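Local coordinates for putative secreted glycosylhydrolase (Parabacteroides distasonis ATCC 8503, PDB 3IMM), which is probably a secreted hydrolase of the 3-keto-disaccharide hydrolase family, acting on sugar substrates, at residues N48-V59 with K118-C129. Residues are numbered along the deposited sequence; the frame is centred on the assembly and turned at random.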
loop_
_atom_site.group_PDB
_atom_site.type_symbol
_atom_site.label_atom_id
_atom_site.label_comp_id
_atom_site.label_asym_id
_atom_site.label_seq_id
_atom_site.Cartn_x
_atom_site.Cartn_y
_atom_site.Cartn_z
ATOM N N ASN A 48 3.675 12.497 8.040
ATOM C CA ASN A 48 5.001 12.494 8.711
ATOM C C ASN A 48 5.126 11.326 9.675
ATOM O O ASN A 48 5.319 11.479 10.884
ATOM C CB ASN A 48 5.250 13.838 9.417
ATOM C CG ASN A 48 5.324 14.971 8.432
ATOM O OD1 ASN A 48 5.948 14.828 7.366
ATOM N ND2 ASN A 48 4.681 16.092 8.755
ATOM N N PHE A 49 4.998 10.149 9.088
ATOM C CA PHE A 49 4.923 8.917 9.809
ATOM C C PHE A 49 5.706 7.803 9.108
ATOM O O PHE A 49 6.094 7.936 7.972
ATOM C CB PHE A 49 3.451 8.525 9.956
ATOM C CG PHE A 49 2.768 8.184 8.676
ATOM C CD1 PHE A 49 2.884 6.906 8.117
ATOM C CD2 PHE A 49 1.956 9.115 8.042
ATOM C CE1 PHE A 49 2.212 6.581 6.927
ATOM C CE2 PHE A 49 1.312 8.805 6.851
ATOM C CZ PHE A 49 1.436 7.540 6.297
ATOM N N GLU A 50 5.980 6.744 9.860
ATOM C CA GLU A 50 6.398 5.488 9.305
ATOM C C GLU A 50 5.433 4.389 9.725
ATOM O O GLU A 50 5.031 4.278 10.932
ATOM C CB GLU A 50 7.849 5.142 9.655
ATOM C CG GLU A 50 8.206 5.133 11.061
ATOM C CD GLU A 50 9.710 4.966 11.271
ATOM O OE1 GLU A 50 10.428 4.627 10.321
ATOM O OE2 GLU A 50 10.165 5.192 12.388
ATOM N N LEU A 51 5.031 3.615 8.714
ATOM C CA LEU A 51 4.071 2.546 8.854
ATOM C C LEU A 51 4.842 1.250 8.643
ATOM O O LEU A 51 5.561 1.110 7.666
ATOM C CB LEU A 51 2.952 2.745 7.819
ATOM C CG LEU A 51 1.864 1.678 7.629
ATOM C CD1 LEU A 51 0.947 1.623 8.847
ATOM C CD2 LEU A 51 1.055 1.934 6.350
ATOM N N ASP A 52 4.711 0.328 9.594
ATOM C CA ASP A 52 5.254 -1.030 9.516
ATOM C C ASP A 52 4.110 -2.018 9.434
ATOM O O ASP A 52 3.058 -1.854 10.108
ATOM C CB ASP A 52 6.018 -1.368 10.793
ATOM C CG ASP A 52 7.483 -1.228 10.654
ATOM O OD1 ASP A 52 7.934 -0.349 9.933
ATOM O OD2 ASP A 52 8.177 -2.008 11.285
ATOM N N LEU A 53 4.325 -3.065 8.646
ATOM C CA LEU A 53 3.369 -4.151 8.572
ATOM C C LEU A 53 4.039 -5.406 8.049
ATOM O O LEU A 53 4.988 -5.337 7.275
ATOM C CB LEU A 53 2.215 -3.781 7.655
ATOM C CG LEU A 53 2.492 -3.495 6.165
ATOM C CD1 LEU A 53 1.315 -3.916 5.316
ATOM C CD2 LEU A 53 2.843 -2.023 5.898
ATOM N N ASP A 54 3.537 -6.548 8.489
ATOM C CA ASP A 54 3.922 -7.831 7.950
ATOM C C ASP A 54 2.824 -8.150 6.985
ATOM O O ASP A 54 1.673 -7.747 7.218
ATOM C CB ASP A 54 3.971 -8.915 9.039
ATOM C CG ASP A 54 4.963 -8.597 10.177
ATOM O OD1 ASP A 54 5.819 -7.710 10.011
ATOM O OD2 ASP A 54 4.877 -9.241 11.262
ATOM N N PHE A 55 3.160 -8.851 5.896
ATOM C CA PHE A 55 2.158 -9.441 5.044
ATOM C C PHE A 55 2.632 -10.773 4.474
ATOM O O PHE A 55 3.851 -11.015 4.343
ATOM C CB PHE A 55 1.760 -8.477 3.937
ATOM C CG PHE A 55 2.825 -8.219 2.940
ATOM C CD1 PHE A 55 2.927 -9.018 1.783
ATOM C CD2 PHE A 55 3.717 -7.163 3.108
ATOM C CE1 PHE A 55 3.905 -8.763 0.832
ATOM C CE2 PHE A 55 4.720 -6.919 2.164
ATOM C CZ PHE A 55 4.821 -7.716 1.038
ATOM N N LYS A 56 1.661 -11.641 4.163
ATOM C CA LYS A 56 1.907 -12.943 3.502
ATOM C C LYS A 56 1.062 -13.014 2.238
ATOM O O LYS A 56 -0.115 -12.692 2.241
ATOM C CB LYS A 56 1.521 -14.078 4.457
ATOM C CG LYS A 56 1.638 -15.519 3.943
ATOM C CD LYS A 56 1.369 -16.549 5.089
ATOM C CE LYS A 56 -0.094 -16.605 5.450
ATOM N NZ LYS A 56 -0.417 -17.688 6.387
ATOM N N THR A 57 1.661 -13.455 1.154
ATOM C CA THR A 57 0.936 -13.571 -0.094
ATOM C C THR A 57 0.439 -14.975 -0.348
ATOM O O THR A 57 0.868 -15.944 0.282
ATOM C CB THR A 57 1.811 -13.140 -1.298
ATOM O OG1 THR A 57 2.840 -14.106 -1.493
ATOM C CG2 THR A 57 2.419 -11.758 -1.056
ATOM N N ASP A 58 -0.520 -15.014 -1.263
ATOM C CA ASP A 58 -0.967 -16.179 -1.983
ATOM C C ASP A 58 -0.396 -16.089 -3.418
ATOM O O ASP A 58 0.093 -15.023 -3.859
ATOM C CB ASP A 58 -2.481 -16.050 -2.108
ATOM C CG ASP A 58 -3.222 -17.322 -1.898
ATOM O OD1 ASP A 58 -2.584 -18.384 -1.741
ATOM O OD2 ASP A 58 -4.476 -17.233 -1.831
ATOM N N VAL A 59 -0.525 -17.170 -4.180
ATOM C CA VAL A 59 -0.114 -17.161 -5.559
ATOM C C VAL A 59 -0.978 -16.105 -6.243
ATOM O O VAL A 59 -2.188 -16.141 -6.126
ATOM C CB VAL A 59 -0.238 -18.568 -6.252
ATOM C CG1 VAL A 59 -0.031 -18.452 -7.749
ATOM C CG2 VAL A 59 0.788 -19.548 -5.660
ATOM N N LYS A 118 8.123 -15.891 -1.471
ATOM C CA LYS A 118 7.151 -16.710 -2.205
ATOM C C LYS A 118 5.860 -16.842 -1.414
ATOM O O LYS A 118 5.880 -16.642 -0.215
ATOM C CB LYS A 118 7.755 -18.089 -2.502
ATOM C CG LYS A 118 8.832 -18.005 -3.584
ATOM C CD LYS A 118 9.195 -19.368 -4.104
ATOM C CE LYS A 118 10.295 -19.272 -5.156
ATOM N NZ LYS A 118 11.092 -20.548 -5.188
ATOM N N PRO A 119 4.733 -17.162 -2.090
ATOM C CA PRO A 119 3.469 -17.316 -1.432
ATOM C C PRO A 119 3.629 -18.105 -0.166
ATOM O O PRO A 119 4.380 -19.063 -0.154
ATOM C CB PRO A 119 2.649 -18.081 -2.454
ATOM C CG PRO A 119 3.114 -17.500 -3.728
ATOM C CD PRO A 119 4.594 -17.412 -3.542
ATOM N N GLY A 120 2.957 -17.667 0.897
ATOM C CA GLY A 120 2.976 -18.397 2.191
ATOM C C GLY A 120 4.127 -18.115 3.145
ATOM O O GLY A 120 4.150 -18.662 4.261
ATOM N N GLU A 121 5.074 -17.266 2.722
ATOM C CA GLU A 121 6.181 -16.833 3.579
ATOM C C GLU A 121 5.885 -15.448 4.064
ATOM O O GLU A 121 5.396 -14.652 3.286
ATOM C CB GLU A 121 7.482 -16.769 2.792
ATOM C CG GLU A 121 8.007 -18.088 2.257
ATOM C CD GLU A 121 8.123 -19.143 3.330
ATOM O OE1 GLU A 121 8.617 -18.813 4.433
ATOM O OE2 GLU A 121 7.721 -20.304 3.074
ATOM N N TRP A 122 6.207 -15.138 5.317
ATOM C CA TRP A 122 5.901 -13.815 5.852
ATOM C C TRP A 122 6.896 -12.786 5.375
ATOM O O TRP A 122 8.097 -13.039 5.303
ATOM C CB TRP A 122 5.761 -13.805 7.389
ATOM C CG TRP A 122 4.410 -14.280 7.810
ATOM C CD1 TRP A 122 4.071 -15.553 8.117
ATOM C CD2 TRP A 122 3.194 -13.518 7.880
ATOM N NE1 TRP A 122 2.744 -15.639 8.393
ATOM C CE2 TRP A 122 2.177 -14.403 8.276
ATOM C CE3 TRP A 122 2.871 -12.181 7.672
ATOM C CZ2 TRP A 122 0.852 -13.991 8.457
ATOM C CZ3 TRP A 122 1.547 -11.774 7.813
ATOM C CH2 TRP A 122 0.556 -12.671 8.216
ATOM N N ASN A 123 6.357 -11.632 5.015
ATOM C CA ASN A 123 7.144 -10.468 4.614
ATOM C C ASN A 123 7.014 -9.336 5.615
ATOM O O ASN A 123 6.079 -9.292 6.425
ATOM C CB ASN A 123 6.672 -9.919 3.262
ATOM C CG ASN A 123 6.752 -10.930 2.173
ATOM O OD1 ASN A 123 7.760 -11.042 1.476
ATOM N ND2 ASN A 123 5.703 -11.713 2.040
ATOM N N HIS A 124 7.961 -8.405 5.541
ATOM C CA HIS A 124 7.879 -7.189 6.337
ATOM C C HIS A 124 8.113 -5.988 5.425
ATOM O O HIS A 124 8.943 -6.038 4.518
ATOM C CB HIS A 124 8.873 -7.203 7.517
ATOM C CG HIS A 124 8.809 -5.965 8.328
ATOM N ND1 HIS A 124 9.670 -4.907 8.130
ATOM C CD2 HIS A 124 7.914 -5.558 9.253
ATOM C CE1 HIS A 124 9.341 -3.928 8.951
ATOM N NE2 HIS A 124 8.289 -4.299 9.649
HETATM N N MSE A 125 7.323 -4.937 5.640
HETATM C CA MSE A 125 7.421 -3.714 4.866
HETATM C C MSE A 125 7.308 -2.526 5.818
HETATM O O MSE A 125 6.464 -2.504 6.704
HETATM C CB MSE A 125 6.327 -3.649 3.798
HETATM C CG MSE A 125 6.227 -2.318 3.092
HETATM SE SE MSE A 125 4.788 -2.331 1.755
HETATM C CE MSE A 125 5.767 -3.293 0.476
ATOM N N ARG A 126 8.197 -1.572 5.620
ATOM C CA ARG A 126 8.163 -0.260 6.278
ATOM C C ARG A 126 7.980 0.846 5.215
ATOM O O ARG A 126 8.685 0.874 4.190
ATOM C CB ARG A 126 9.446 -0.025 7.067
ATOM C CG ARG A 126 9.536 1.385 7.662
ATOM C CD ARG A 126 10.627 1.471 8.659
ATOM N NE ARG A 126 10.355 0.624 9.826
ATOM C CZ ARG A 126 11.234 0.368 10.801
ATOM N NH1 ARG A 126 12.429 0.934 10.823
ATOM N NH2 ARG A 126 10.898 -0.451 11.773
ATOM N N ILE A 127 7.014 1.719 5.439
ATOM C CA ILE A 127 6.723 2.823 4.516
ATOM C C ILE A 127 6.934 4.101 5.306
ATOM O O ILE A 127 6.278 4.311 6.300
ATOM C CB ILE A 127 5.300 2.765 3.954
ATOM C CG1 ILE A 127 5.015 1.385 3.362
ATOM C CG2 ILE A 127 5.085 3.822 2.891
ATOM C CD1 ILE A 127 3.526 1.172 3.060
ATOM N N LYS A 128 7.883 4.916 4.881
ATOM C CA LYS A 128 8.183 6.187 5.517
ATOM C C LYS A 128 7.574 7.276 4.654
ATOM O O LYS A 128 7.916 7.424 3.470
ATOM C CB LYS A 128 9.700 6.414 5.692
ATOM C CG LYS A 128 10.433 5.281 6.418
ATOM C CD LYS A 128 11.902 5.618 6.769
ATOM C CE LYS A 128 12.062 6.103 8.190
ATOM N NZ LYS A 128 13.416 6.622 8.501
ATOM N N CYS A 129 6.656 8.027 5.261
ATOM C CA CYS A 129 5.894 9.033 4.549
ATOM C C CYS A 129 6.187 10.413 5.122
ATOM O O CYS A 129 5.596 10.841 6.102
ATOM C CB CYS A 129 4.428 8.699 4.613
ATOM S SG CYS A 129 3.979 7.203 3.688
HETATM O O HOH W 1 4.491 -13.971 1.036
#
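Asn123 CB sits over the centre of the Phe55 ring, 3.7 Å from the ring centroid, while Met125 CB meets the ring's edge; Cys129 CB similarly covers one face of Phe49, nearer the rim, and Lys56 CB lies over the six-membered ring of Trp122. The strands, 49-57 and 122-129, are antiparallel neighbours in a sheet of the concanavalin-like sandwich. Phe49 and Phe55 share its inward face with Leu51, Leu53 and Ile127, whose branched aliphatic chains fill the space between the sheets, packing on Val65 opposite. The other face carries mostly charged side chains, with the Lys56-Trp122 pair. There Asp52 receives Arg126 side-on: NE reaches OD1 at 2.6 Å, nearly straight (175°), on the syn lone pair, and NH2 reaches OD2 at 3.2 Å. The bend of Arg126 at chi3 (-65°) turns its guanidinium to within 27° of the carboxylate plane, and His124 NE2 adds a weak bond to Asp52 OD2. A methionine in place of Arg126 would probably cost the buried Asp52 carboxylate this two-nitrogen salt bridge, leaving it freer to turn. Asn123 suits its place because its amide both accepts, at OD1 from Lys117 and Asn139, and donates: Phe55 O takes Asn123 N at 2.7 Å and Asn123 ND2 at 3.0 Å, the latter above the carbonyl plane.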